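Local coordinates for protein ULam111 (Flavobacterium sp., PDB 5WUT) that probably hydrolyses the beta-1,3-glucosidic bonds of laminarin, as a family 16 glycoside hydrolase with a beta-jelly-roll fold, at residues W113-I121 with F133-G143; H161-M172 with F175-N185. One frame throughout, in Å; residues are numbered along the deposited sequence.

Interaction 1 of 2, residues W113-I121 with F133-G143; sequences WPQCGEIDI and FTSLHTTASHG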
loop_
_atom_site.group_PDB
_atom_site.type_symbol
_atom_site.label_atom_id
_atom_site.label_comp_id
_atom_site.label_asym_id
_atom_site.label_seq_id
_atom_site.Cartn_x
_atom_site.Cartn_y
_atom_site.Cartn_z
ATOM N N TRP A 113 1.595 -26.000 -17.673
ATOM C CA TRP A 113 2.078 -24.651 -17.392
ATOM C C TRP A 113 2.990 -24.254 -18.547
ATOM O O TRP A 113 3.790 -25.073 -18.991
ATOM C CB TRP A 113 2.827 -24.620 -16.049
ATOM C CG TRP A 113 3.300 -23.261 -15.605
ATOM C CD1 TRP A 113 2.679 -22.437 -14.719
ATOM C CD2 TRP A 113 4.490 -22.581 -16.020
ATOM N NE1 TRP A 113 3.396 -21.277 -14.565
ATOM C CE2 TRP A 113 4.522 -21.343 -15.345
ATOM C CE3 TRP A 113 5.539 -22.899 -16.894
ATOM C CZ2 TRP A 113 5.556 -20.421 -15.513
ATOM C CZ3 TRP A 113 6.578 -21.971 -17.063
ATOM C CH2 TRP A 113 6.571 -20.747 -16.380
ATOM N N PRO A 114 2.910 -23.000 -19.020
ATOM C CA PRO A 114 2.156 -21.869 -18.475
ATOM C C PRO A 114 0.774 -21.635 -19.057
ATOM O O PRO A 114 0.150 -20.653 -18.675
ATOM C CB PRO A 114 3.048 -20.685 -18.835
ATOM C CG PRO A 114 3.550 -21.063 -20.197
ATOM C CD PRO A 114 3.814 -22.558 -20.101
ATOM N N GLN A 115 0.291 -22.489 -19.952
ATOM C CA GLN A 115 -1.001 -22.230 -20.586
ATOM C C GLN A 115 -2.124 -22.153 -19.556
ATOM O O GLN A 115 -3.084 -21.392 -19.716
ATOM C CB GLN A 115 -1.313 -23.309 -21.632
ATOM C CG GLN A 115 -2.652 -23.139 -22.348
ATOM C CD GLN A 115 -2.646 -22.011 -23.365
ATOM O OE1 GLN A 115 -1.595 -21.618 -23.877
ATOM N NE2 GLN A 115 -3.831 -21.484 -23.667
ATOM N N CYS A 116 -1.988 -22.929 -18.487
ATOM C CA CYS A 116 -3.007 -22.993 -17.441
ATOM C C CYS A 116 -3.148 -21.672 -16.697
ATOM O O CYS A 116 -4.195 -21.388 -16.121
ATOM C CB CYS A 116 -2.677 -24.098 -16.436
ATOM S SG CYS A 116 -1.109 -23.859 -15.574
ATOM N N GLY A 117 -2.095 -20.864 -16.709
ATOM C CA GLY A 117 -2.102 -19.628 -15.945
ATOM C C GLY A 117 -1.660 -19.776 -14.494
ATOM O O GLY A 117 -1.826 -20.835 -13.859
ATOM N N GLU A 118 -1.104 -18.689 -13.958
ATOM C CA GLU A 118 -0.600 -18.652 -12.594
ATOM C C GLU A 118 -0.842 -17.267 -12.017
ATOM O O GLU A 118 -0.673 -16.270 -12.724
ATOM C CB GLU A 118 0.896 -18.991 -12.573
ATOM C CG GLU A 118 1.576 -18.828 -11.210
ATOM C CD GLU A 118 3.060 -19.182 -11.225
ATOM O OE1 GLU A 118 3.508 -19.926 -12.125
ATOM O OE2 GLU A 118 3.786 -18.716 -10.334
ATOM N N ILE A 119 -1.242 -17.210 -10.749
ATOM C CA ILE A 119 -1.429 -15.945 -10.027
ATOM C C ILE A 119 -0.529 -15.934 -8.798
ATOM O O ILE A 119 -0.683 -16.775 -7.916
ATOM C CB ILE A 119 -2.898 -15.728 -9.565
ATOM C CG1 ILE A 119 -3.884 -16.025 -10.698
ATOM C CG2 ILE A 119 -3.072 -14.293 -8.981
ATOM C CD1 ILE A 119 -5.333 -16.005 -10.261
ATOM N N ASP A 120 0.415 -14.993 -8.745
ATOM C CA ASP A 120 1.357 -14.910 -7.639
ATOM C C ASP A 120 0.933 -13.801 -6.691
ATOM O O ASP A 120 1.064 -12.608 -7.007
ATOM C CB ASP A 120 2.775 -14.642 -8.140
ATOM C CG ASP A 120 3.308 -15.754 -8.998
ATOM O OD1 ASP A 120 2.881 -16.901 -8.814
ATOM O OD2 ASP A 120 4.190 -15.480 -9.831
ATOM N N ILE A 121 0.460 -14.196 -5.516
ATOM C CA ILE A 121 -0.205 -13.265 -4.607
ATOM C C ILE A 121 0.710 -12.785 -3.472
ATOM O O ILE A 121 0.832 -11.582 -3.233
ATOM C CB ILE A 121 -1.473 -13.922 -4.019
ATOM C CG1 ILE A 121 -2.386 -14.407 -5.154
ATOM C CG2 ILE A 121 -2.193 -12.938 -3.088
ATOM C CD1 ILE A 121 -3.599 -15.234 -4.669
ATOM N N PHE A 133 6.475 -9.062 -4.489
ATOM C CA PHE A 133 6.204 -9.142 -5.920
ATOM C C PHE A 133 4.800 -9.676 -6.122
ATOM O O PHE A 133 4.369 -10.541 -5.368
ATOM C CB PHE A 133 7.230 -10.046 -6.612
ATOM C CG PHE A 133 8.658 -9.619 -6.398
ATOM C CD1 PHE A 133 9.344 -9.970 -5.241
ATOM C CD2 PHE A 133 9.315 -8.869 -7.355
ATOM C CE1 PHE A 133 10.658 -9.569 -5.042
ATOM C CE2 PHE A 133 10.629 -8.467 -7.158
ATOM C CZ PHE A 133 11.295 -8.822 -6.001
ATOM N N THR A 134 4.082 -9.131 -7.101
ATOM C CA THR A 134 2.762 -9.625 -7.495
ATOM C C THR A 134 2.803 -9.806 -8.998
ATOM O O THR A 134 3.202 -8.884 -9.708
ATOM C CB THR A 134 1.638 -8.659 -7.104
ATOM O OG1 THR A 134 1.930 -7.357 -7.630
ATOM C CG2 THR A 134 1.527 -8.568 -5.597
ATOM N N SER A 135 2.428 -10.995 -9.477
ATOM C CA SER A 135 2.693 -11.381 -10.865
ATOM C C SER A 135 1.658 -12.318 -11.444
ATOM O O SER A 135 0.913 -12.986 -10.715
ATOM C CB SER A 135 4.054 -12.071 -10.996
ATOM O OG SER A 135 5.054 -11.462 -10.201
ATOM N N LEU A 136 1.678 -12.390 -12.771
ATOM C CA LEU A 136 0.923 -13.375 -13.556
ATOM C C LEU A 136 1.888 -14.120 -14.466
ATOM O O LEU A 136 2.831 -13.529 -14.963
ATOM C CB LEU A 136 -0.155 -12.722 -14.420
ATOM C CG LEU A 136 -1.357 -12.047 -13.760
ATOM C CD1 LEU A 136 -1.990 -12.861 -12.641
ATOM C CD2 LEU A 136 -0.960 -10.678 -13.284
ATOM N N HIS A 137 1.645 -15.413 -14.673
ATOM C CA HIS A 137 2.355 -16.185 -15.690
ATOM C C HIS A 137 1.325 -16.816 -16.603
ATOM O O HIS A 137 0.335 -17.396 -16.135
ATOM C CB HIS A 137 3.231 -17.270 -15.070
ATOM C CG HIS A 137 4.291 -16.728 -14.180
ATOM N ND1 HIS A 137 5.595 -16.560 -14.593
ATOM C CD2 HIS A 137 4.235 -16.276 -12.906
ATOM C CE1 HIS A 137 6.301 -16.046 -13.603
ATOM N NE2 HIS A 137 5.497 -15.862 -12.568
ATOM N N THR A 138 1.529 -16.650 -17.904
ATOM C CA THR A 138 0.611 -17.128 -18.935
ATOM C C THR A 138 1.430 -17.542 -20.154
ATOM O O THR A 138 2.632 -17.298 -20.197
ATOM C CB THR A 138 -0.372 -16.032 -19.367
ATOM O OG1 THR A 138 0.374 -14.973 -19.971
ATOM C CG2 THR A 138 -1.123 -15.459 -18.184
ATOM N N THR A 139 0.776 -18.082 -21.176
ATOM C CA THR A 139 1.497 -18.337 -22.426
ATOM C C THR A 139 2.091 -17.039 -22.991
ATOM O O THR A 139 3.232 -17.018 -23.464
ATOM C CB THR A 139 0.590 -18.998 -23.463
ATOM O OG1 THR A 139 0.411 -20.367 -23.096
ATOM C CG2 THR A 139 1.210 -18.943 -24.858
ATOM N N ALA A 140 1.333 -15.951 -22.901
ATOM C CA ALA A 140 1.800 -14.666 -23.418
ATOM C C ALA A 140 3.046 -14.133 -22.696
ATOM O O ALA A 140 3.904 -13.511 -23.325
ATOM C CB ALA A 140 0.658 -13.624 -23.348
ATOM N N SER A 141 3.141 -14.350 -21.384
ATOM C CA SER A 141 4.316 -13.931 -20.618
ATOM C C SER A 141 4.491 -14.807 -19.380
ATOM O O SER A 141 3.619 -14.852 -18.520
ATOM C CB SER A 141 4.219 -12.452 -20.207
ATOM O OG SER A 141 5.492 -11.990 -19.767
ATOM N N HIS A 142 5.613 -15.505 -19.299
ATOM C CA HIS A 142 5.864 -16.446 -18.208
ATOM C C HIS A 142 7.348 -16.551 -17.892
ATOM O O HIS A 142 8.185 -16.264 -18.736
ATOM C CB HIS A 142 5.331 -17.834 -18.572
ATOM C CG HIS A 142 5.805 -18.329 -19.905
ATOM N ND1 HIS A 142 5.115 -18.077 -21.072
ATOM C CD2 HIS A 142 6.910 -19.024 -20.266
ATOM C CE1 HIS A 142 5.758 -18.621 -22.089
ATOM N NE2 HIS A 142 6.853 -19.197 -21.629
ATOM N N GLY A 143 7.661 -17.005 -16.684
ATOM C CA GLY A 143 9.040 -17.132 -16.248
ATOM C C GLY A 143 9.511 -15.751 -15.850
ATOM O O GLY A 143 9.194 -15.275 -14.760
HETATM O O HOH W 1 -2.108 -18.859 -20.996
HETATM O O HOH W 2 6.175 -13.495 -8.927
HETATM O O HOH W 3 3.438 -10.330 -2.785
#
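Asp120 and Ser135 satisfy each other's backbones: Asp120 N donates to Ser135 O at 2.9 Å, and Ser135 N returns a longer bond on a lone pair of Asp120 O. At the next hydrogen-bonded pair, His137 N reaches Glu118 O at 3.1 Å, an oxygen that also takes the hydroxyl of Tyr196; the return bond, Glu118 N to His137 O, is weak. Glu118, Asp120 and His137 put their side chains on one face of this hairpin. The acids, with Glu123, match the ExDxxE signature of family 16, where relatives carry their catalytic carboxylates, so this face probably lines the active-site cleft. With CG anti to the carbonyl carbon (chi1 -61°), the His137 ring lies alongside the Glu118 carboxylate, their planes 28° apart. At the ring edge His137 NE2 sits 3.1 Å from Asp120 OD2, while His137 ND1 accepts Gly143 N in the ring plane at 3.0 Å. Trp113 NE1 donates to Glu118 OE1 at 2.8 Å, nearly along the C-O axis but bent, with OE1 tilted from the indole plane. A water links Asp120 OD2 to Ser135 OG, which is also bonded to Thr148. Past the strands, Thr139 OG1 donates to Gln115 OE1 at a doubtfully short 2.5 Å, and Gln115 NE2 goes to Glu191. His142 ND1 donates to Thr138 O at 2.7 Å, while Pro114 CG rests over the His142 ring in a CH-pi contact.

Interaction 2 of 2, residues H161-M172 with F175-N185; sequences HLYAIDWTKDKM and FVDNILVYTFN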
loop_
_atom_site.group_PDB
_atom_site.type_symbol
_atom_site.label_atom_id
_atom_site.label_comp_id
_atom_site.label_asym_id
_atom_site.label_seq_id
_atom_site.Cartn_x
_atom_site.Cartn_y
_atom_site.Cartn_z
ATOM N N HIS A 161 0.988 -9.535 7.639
ATOM C CA HIS A 161 0.422 -8.636 6.640
ATOM C C HIS A 161 -0.613 -9.368 5.814
ATOM O O HIS A 161 -0.684 -10.600 5.825
ATOM C CB HIS A 161 1.512 -8.073 5.736
ATOM C CG HIS A 161 2.497 -7.219 6.464
ATOM N ND1 HIS A 161 2.439 -5.839 6.453
ATOM C CD2 HIS A 161 3.547 -7.546 7.254
ATOM C CE1 HIS A 161 3.416 -5.357 7.196
ATOM N NE2 HIS A 161 4.106 -6.370 7.694
ATOM N N LEU A 162 -1.411 -8.593 5.086
ATOM C CA LEU A 162 -2.464 -9.131 4.232
ATOM C C LEU A 162 -2.046 -9.085 2.771
ATOM O O LEU A 162 -1.515 -8.066 2.291
ATOM C CB LEU A 162 -3.764 -8.345 4.422
ATOM C CG LEU A 162 -4.305 -8.233 5.843
ATOM C CD1 LEU A 162 -5.584 -7.411 5.796
ATOM C CD2 LEU A 162 -4.563 -9.591 6.453
ATOM N N TYR A 163 -2.282 -10.193 2.076
ATOM C CA TYR A 163 -1.976 -10.324 0.660
ATOM C C TYR A 163 -3.233 -10.778 -0.034
ATOM O O TYR A 163 -3.790 -11.790 0.364
ATOM C CB TYR A 163 -0.839 -11.330 0.443
ATOM C CG TYR A 163 0.424 -11.018 1.209
ATOM C CD1 TYR A 163 0.573 -11.380 2.547
ATOM C CD2 TYR A 163 1.496 -10.386 0.583
ATOM C CE1 TYR A 163 1.745 -11.090 3.241
ATOM C CE2 TYR A 163 2.662 -10.111 1.261
ATOM C CZ TYR A 163 2.789 -10.462 2.590
ATOM O OH TYR A 163 3.975 -10.173 3.265
ATOM N N ALA A 164 -3.711 -10.033 -1.033
ATOM C CA ALA A 164 -5.003 -10.363 -1.613
ATOM C C ALA A 164 -5.098 -10.062 -3.098
ATOM O O ALA A 164 -4.302 -9.298 -3.643
ATOM C CB ALA A 164 -6.113 -9.619 -0.867
ATOM N N ILE A 165 -6.085 -10.678 -3.747
ATOM C CA ILE A 165 -6.460 -10.315 -5.108
ATOM C C ILE A 165 -7.959 -10.088 -5.189
ATOM O O ILE A 165 -8.726 -10.690 -4.440
ATOM C CB ILE A 165 -6.070 -11.384 -6.153
ATOM C CG1 ILE A 165 -6.640 -12.757 -5.783
ATOM C CG2 ILE A 165 -4.563 -11.456 -6.285
ATOM C CD1 ILE A 165 -6.461 -13.807 -6.881
ATOM N N ASP A 166 -8.368 -9.199 -6.086
ATOM C CA ASP A 166 -9.765 -9.134 -6.500
ATOM C C ASP A 166 -9.770 -9.558 -7.950
ATOM O O ASP A 166 -9.216 -8.882 -8.817
ATOM C CB ASP A 166 -10.368 -7.746 -6.308
ATOM C CG ASP A 166 -11.897 -7.760 -6.420
ATOM O OD1 ASP A 166 -12.496 -8.838 -6.243
ATOM O OD2 ASP A 166 -12.496 -6.697 -6.637
ATOM N N TRP A 167 -10.384 -10.703 -8.199
ATOM C CA TRP A 167 -10.295 -11.398 -9.468
ATOM C C TRP A 167 -11.667 -11.446 -10.107
ATOM O O TRP A 167 -12.616 -11.988 -9.528
ATOM C CB TRP A 167 -9.741 -12.803 -9.207
ATOM C CG TRP A 167 -9.793 -13.812 -10.325
ATOM C CD1 TRP A 167 -9.901 -13.587 -11.676
ATOM C CD2 TRP A 167 -9.724 -15.225 -10.162
ATOM N NE1 TRP A 167 -9.912 -14.783 -12.358
ATOM C CE2 TRP A 167 -9.804 -15.806 -11.449
ATOM C CE3 TRP A 167 -9.615 -16.062 -9.043
ATOM C CZ2 TRP A 167 -9.781 -17.182 -11.647
ATOM C CZ3 TRP A 167 -9.589 -17.421 -9.244
ATOM C CH2 TRP A 167 -9.669 -17.971 -10.533
ATOM N N THR A 168 -11.786 -10.841 -11.288
ATOM C CA THR A 168 -13.035 -10.891 -12.053
ATOM C C THR A 168 -12.759 -11.332 -13.483
ATOM O O THR A 168 -11.620 -11.580 -13.855
ATOM C CB THR A 168 -13.755 -9.523 -12.091
ATOM O OG1 THR A 168 -12.992 -8.619 -12.902
ATOM C CG2 THR A 168 -13.911 -8.943 -10.701
ATOM N N LYS A 169 -13.811 -11.441 -14.282
ATOM C CA LYS A 169 -13.645 -11.807 -15.681
ATOM C C LYS A 169 -12.899 -10.741 -16.471
ATOM O O LYS A 169 -12.410 -11.016 -17.557
ATOM C CB LYS A 169 -15.002 -12.056 -16.322
ATOM C CG LYS A 169 -15.797 -10.797 -16.547
ATOM C CD LYS A 169 -17.158 -11.119 -17.176
ATOM C CE LYS A 169 -17.914 -9.834 -17.496
ATOM N NZ LYS A 169 -19.388 -10.048 -17.516
ATOM N N ASP A 170 -12.807 -9.531 -15.918
ATOM C CA ASP A 170 -12.230 -8.408 -16.654
ATOM C C ASP A 170 -10.856 -7.965 -16.152
ATOM O O ASP A 170 -10.077 -7.378 -16.905
ATOM C CB ASP A 170 -13.176 -7.215 -16.616
ATOM C CG ASP A 170 -14.473 -7.479 -17.354
ATOM O OD1 ASP A 170 -14.434 -8.007 -18.487
ATOM O OD2 ASP A 170 -15.527 -7.184 -16.773
ATOM N N LYS A 171 -10.556 -8.203 -14.880
ATOM C CA LYS A 171 -9.276 -7.743 -14.366
ATOM C C LYS A 171 -8.823 -8.466 -13.111
ATOM O O LYS A 171 -9.612 -9.124 -12.424
ATOM C CB LYS A 171 -9.311 -6.240 -14.093
ATOM C CG LYS A 171 -10.376 -5.821 -13.141
ATOM C CD LYS A 171 -10.160 -4.382 -12.709
ATOM C CE LYS A 171 -11.310 -3.929 -11.845
ATOM N NZ LYS A 171 -11.287 -4.598 -10.521
ATOM N N MET A 172 -7.532 -8.326 -12.832
ATOM C CA MET A 172 -6.908 -8.884 -11.648
ATOM C C MET A 172 -6.264 -7.757 -10.854
ATOM O O MET A 172 -5.281 -7.166 -11.316
ATOM C CB MET A 172 -5.856 -9.922 -12.045
ATOM C CG MET A 172 -5.398 -10.830 -10.918
ATOM S SD MET A 172 -6.585 -12.156 -10.617
ATOM C CE MET A 172 -6.404 -13.145 -12.095
ATOM N N PHE A 175 -3.610 -6.592 -3.823
ATOM C CA PHE A 175 -3.586 -5.727 -2.643
ATOM C C PHE A 175 -2.624 -6.222 -1.586
ATOM O O PHE A 175 -2.563 -7.416 -1.295
ATOM C CB PHE A 175 -4.982 -5.614 -2.002
ATOM C CG PHE A 175 -6.071 -5.198 -2.943
ATOM C CD1 PHE A 175 -6.673 -6.120 -3.789
ATOM C CD2 PHE A 175 -6.544 -3.892 -2.944
ATOM C CE1 PHE A 175 -7.676 -5.736 -4.649
ATOM C CE2 PHE A 175 -7.560 -3.502 -3.783
ATOM C CZ PHE A 175 -8.135 -4.426 -4.649
ATOM N N VAL A 176 -1.872 -5.303 -0.994
ATOM C CA VAL A 176 -1.124 -5.624 0.197
ATOM C C VAL A 176 -1.571 -4.682 1.291
ATOM O O VAL A 176 -1.619 -3.468 1.074
ATOM C CB VAL A 176 0.398 -5.520 -0.040
ATOM C CG1 VAL A 176 1.160 -5.899 1.227
ATOM C CG2 VAL A 176 0.800 -6.437 -1.186
ATOM N N ASP A 177 -1.944 -5.243 2.440
ATOM C CA ASP A 177 -2.504 -4.471 3.546
ATOM C C ASP A 177 -3.591 -3.527 3.053
ATOM O O ASP A 177 -3.663 -2.370 3.464
ATOM C CB ASP A 177 -1.396 -3.705 4.281
ATOM C CG ASP A 177 -0.411 -4.631 4.974
ATOM O OD1 ASP A 177 -0.792 -5.751 5.360
ATOM O OD2 ASP A 177 0.749 -4.240 5.143
ATOM N N ASN A 178 -4.425 -4.062 2.163
ATOM C CA ASN A 178 -5.612 -3.384 1.633
ATOM C C ASN A 178 -5.280 -2.231 0.697
ATOM O O ASN A 178 -6.174 -1.469 0.329
ATOM C CB ASN A 178 -6.496 -2.883 2.780
ATOM C CG ASN A 178 -6.991 -4.006 3.668
ATOM O OD1 ASN A 178 -7.590 -4.957 3.189
ATOM N ND2 ASN A 178 -6.734 -3.900 4.968
ATOM N N ILE A 179 -4.006 -2.098 0.316
ATOM C CA ILE A 179 -3.616 -1.096 -0.680
ATOM C C ILE A 179 -3.463 -1.717 -2.072
ATOM O O ILE A 179 -2.734 -2.685 -2.249
ATOM C CB ILE A 179 -2.327 -0.401 -0.253
ATOM C CG1 ILE A 179 -2.606 0.350 1.046
ATOM C CG2 ILE A 179 -1.830 0.521 -1.351
ATOM C CD1 ILE A 179 -1.417 1.041 1.617
ATOM N N LEU A 180 -4.179 -1.180 -3.059
ATOM C CA LEU A 180 -4.060 -1.695 -4.424
ATOM C C LEU A 180 -2.677 -1.384 -4.975
ATOM O O LEU A 180 -2.321 -0.208 -5.130
ATOM C CB LEU A 180 -5.130 -1.100 -5.326
ATOM C CG LEU A 180 -5.078 -1.513 -6.797
ATOM C CD1 LEU A 180 -5.319 -2.987 -6.922
ATOM C CD2 LEU A 180 -6.137 -0.725 -7.577
ATOM N N VAL A 181 -1.889 -2.428 -5.239
ATOM C CA VAL A 181 -0.501 -2.218 -5.669
ATOM C C VAL A 181 -0.253 -2.528 -7.142
ATOM O O VAL A 181 0.755 -2.083 -7.701
ATOM C CB VAL A 181 0.486 -3.048 -4.831
ATOM C CG1 VAL A 181 0.416 -2.615 -3.382
ATOM C CG2 VAL A 181 0.212 -4.557 -4.975
ATOM N N TYR A 182 -1.156 -3.279 -7.771
ATOM C CA TYR A 182 -0.942 -3.732 -9.144
ATOM C C TYR A 182 -2.262 -4.178 -9.761
ATOM O O TYR A 182 -3.075 -4.832 -9.099
ATOM C CB TYR A 182 0.084 -4.882 -9.188
ATOM C CG TYR A 182 0.300 -5.509 -10.551
ATOM C CD1 TYR A 182 0.623 -4.732 -11.665
ATOM C CD2 TYR A 182 0.217 -6.886 -10.715
ATOM C CE1 TYR A 182 0.808 -5.312 -12.916
ATOM C CE2 TYR A 182 0.420 -7.473 -11.957
ATOM C CZ TYR A 182 0.717 -6.685 -13.045
ATOM O OH TYR A 182 0.886 -7.285 -14.278
ATOM N N THR A 183 -2.464 -3.830 -11.029
ATOM C CA THR A 183 -3.652 -4.238 -11.761
ATOM C C THR A 183 -3.266 -4.800 -13.127
ATOM O O THR A 183 -2.469 -4.204 -13.851
ATOM C CB THR A 183 -4.630 -3.060 -11.966
ATOM O OG1 THR A 183 -5.100 -2.592 -10.696
ATOM C CG2 THR A 183 -5.809 -3.494 -12.818
ATOM N N PHE A 184 -3.817 -5.959 -13.468
ATOM C CA PHE A 184 -3.643 -6.524 -14.801
ATOM C C PHE A 184 -5.020 -6.579 -15.438
ATOM O O PHE A 184 -5.940 -7.222 -14.918
ATOM C CB PHE A 184 -2.985 -7.916 -14.733
ATOM C CG PHE A 184 -2.769 -8.571 -16.077
ATOM C CD1 PHE A 184 -1.979 -7.966 -17.041
ATOM C CD2 PHE A 184 -3.327 -9.815 -16.351
ATOM C CE1 PHE A 184 -1.771 -8.575 -18.277
ATOM C CE2 PHE A 184 -3.123 -10.435 -17.577
ATOM C CZ PHE A 184 -2.339 -9.813 -18.540
ATOM N N ASN A 185 -5.171 -5.854 -16.540
ATOM C CA ASN A 185 -6.442 -5.762 -17.236
ATOM C C ASN A 185 -6.189 -5.605 -18.721
ATOM O O ASN A 185 -6.303 -4.506 -19.266
ATOM C CB ASN A 185 -7.263 -4.581 -16.700
ATOM C CG ASN A 185 -8.645 -4.492 -17.326
ATOM O OD1 ASN A 185 -8.946 -5.178 -18.301
ATOM N ND2 ASN A 185 -9.493 -3.638 -16.761
HETATM O O HOH W 4 -4.448 -6.788 1.208
#
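Phe175 opens the pairing with Ala164 as an antiparallel hydrogen-bonded pair: Phe175 N donates to Ala164 O at 2.8 Å from above the carbonyl plane, and Ala164 N answers to Phe175 O within its plane. The Phe175 ring turns an edge to Asp166, CE1 lying 3.7 Å from Asp166 CB, while Leu180 CD1 sits over one face. Val176 then brings CG1 close to Leu162 O. At Asp177, CG stands anti to the carbonyl carbon (chi1 -66°), which swings the carboxylate back to take two bonds. OD2 of Asp177 uses its syn lone pair to accept His161 ND1 at 2.7 Å, a nearly straight bond in the imidazole plane, and OD1 accepts Leu162 N at 2.9 Å; the backbone N of Asp177 donates to Leu162 O. With an alanine in place of this aspartate, Leu162 N would probably lose its acceptor and the His161 ring would be less firmly fixed. Asp177 and Asn178 are the central pair of a type I' turn, both with positive phi, which folds strand 172-176 back onto strand 179-184, extending the antiparallel meander begun by strand 161-167 in the jelly roll. Asn178 ND2 rests 3.8 Å from Leu162 CD1. Beyond it, Ile179 packs on Ile179 of the second subunit, and Leu180 makes backbone bonds to that chain. Phe184 pairs with Met172 through two backbone bonds, Met172 N to Phe184 O measuring 2.8 Å. Asn185 ends the segment against Lys171, CB to CB 3.7 Å. Asn185 OD1 lies 2.8 Å from Asp170 O, two acceptors probably tolerated because Lys189 NZ bonds both, OD1 weakly.

In the fold
Following the chain from the N terminus, strand 118-123 pairs on one edge with the earlier strand 97-105; interaction 1 closes on its other edge, where strand 131-137 returns and the loops at 113-117 and 138-143 meet at the end of the hairpin. The chain runs on through strand 148-152 before interaction 2 opens, so the two contacts follow in series and neither encloses nor crosses the other. Interaction 2 closes two short reversals in succession, 161-167 onto 172-176 and that strand onto 179-184, with strand 83-90 on the other edge of 161-167. The hairpins pack side chain to side chain: Ile119 on Met172, Leu136 on Tyr182 and Phe184, with the Thr134 hydroxyl against Tyr182.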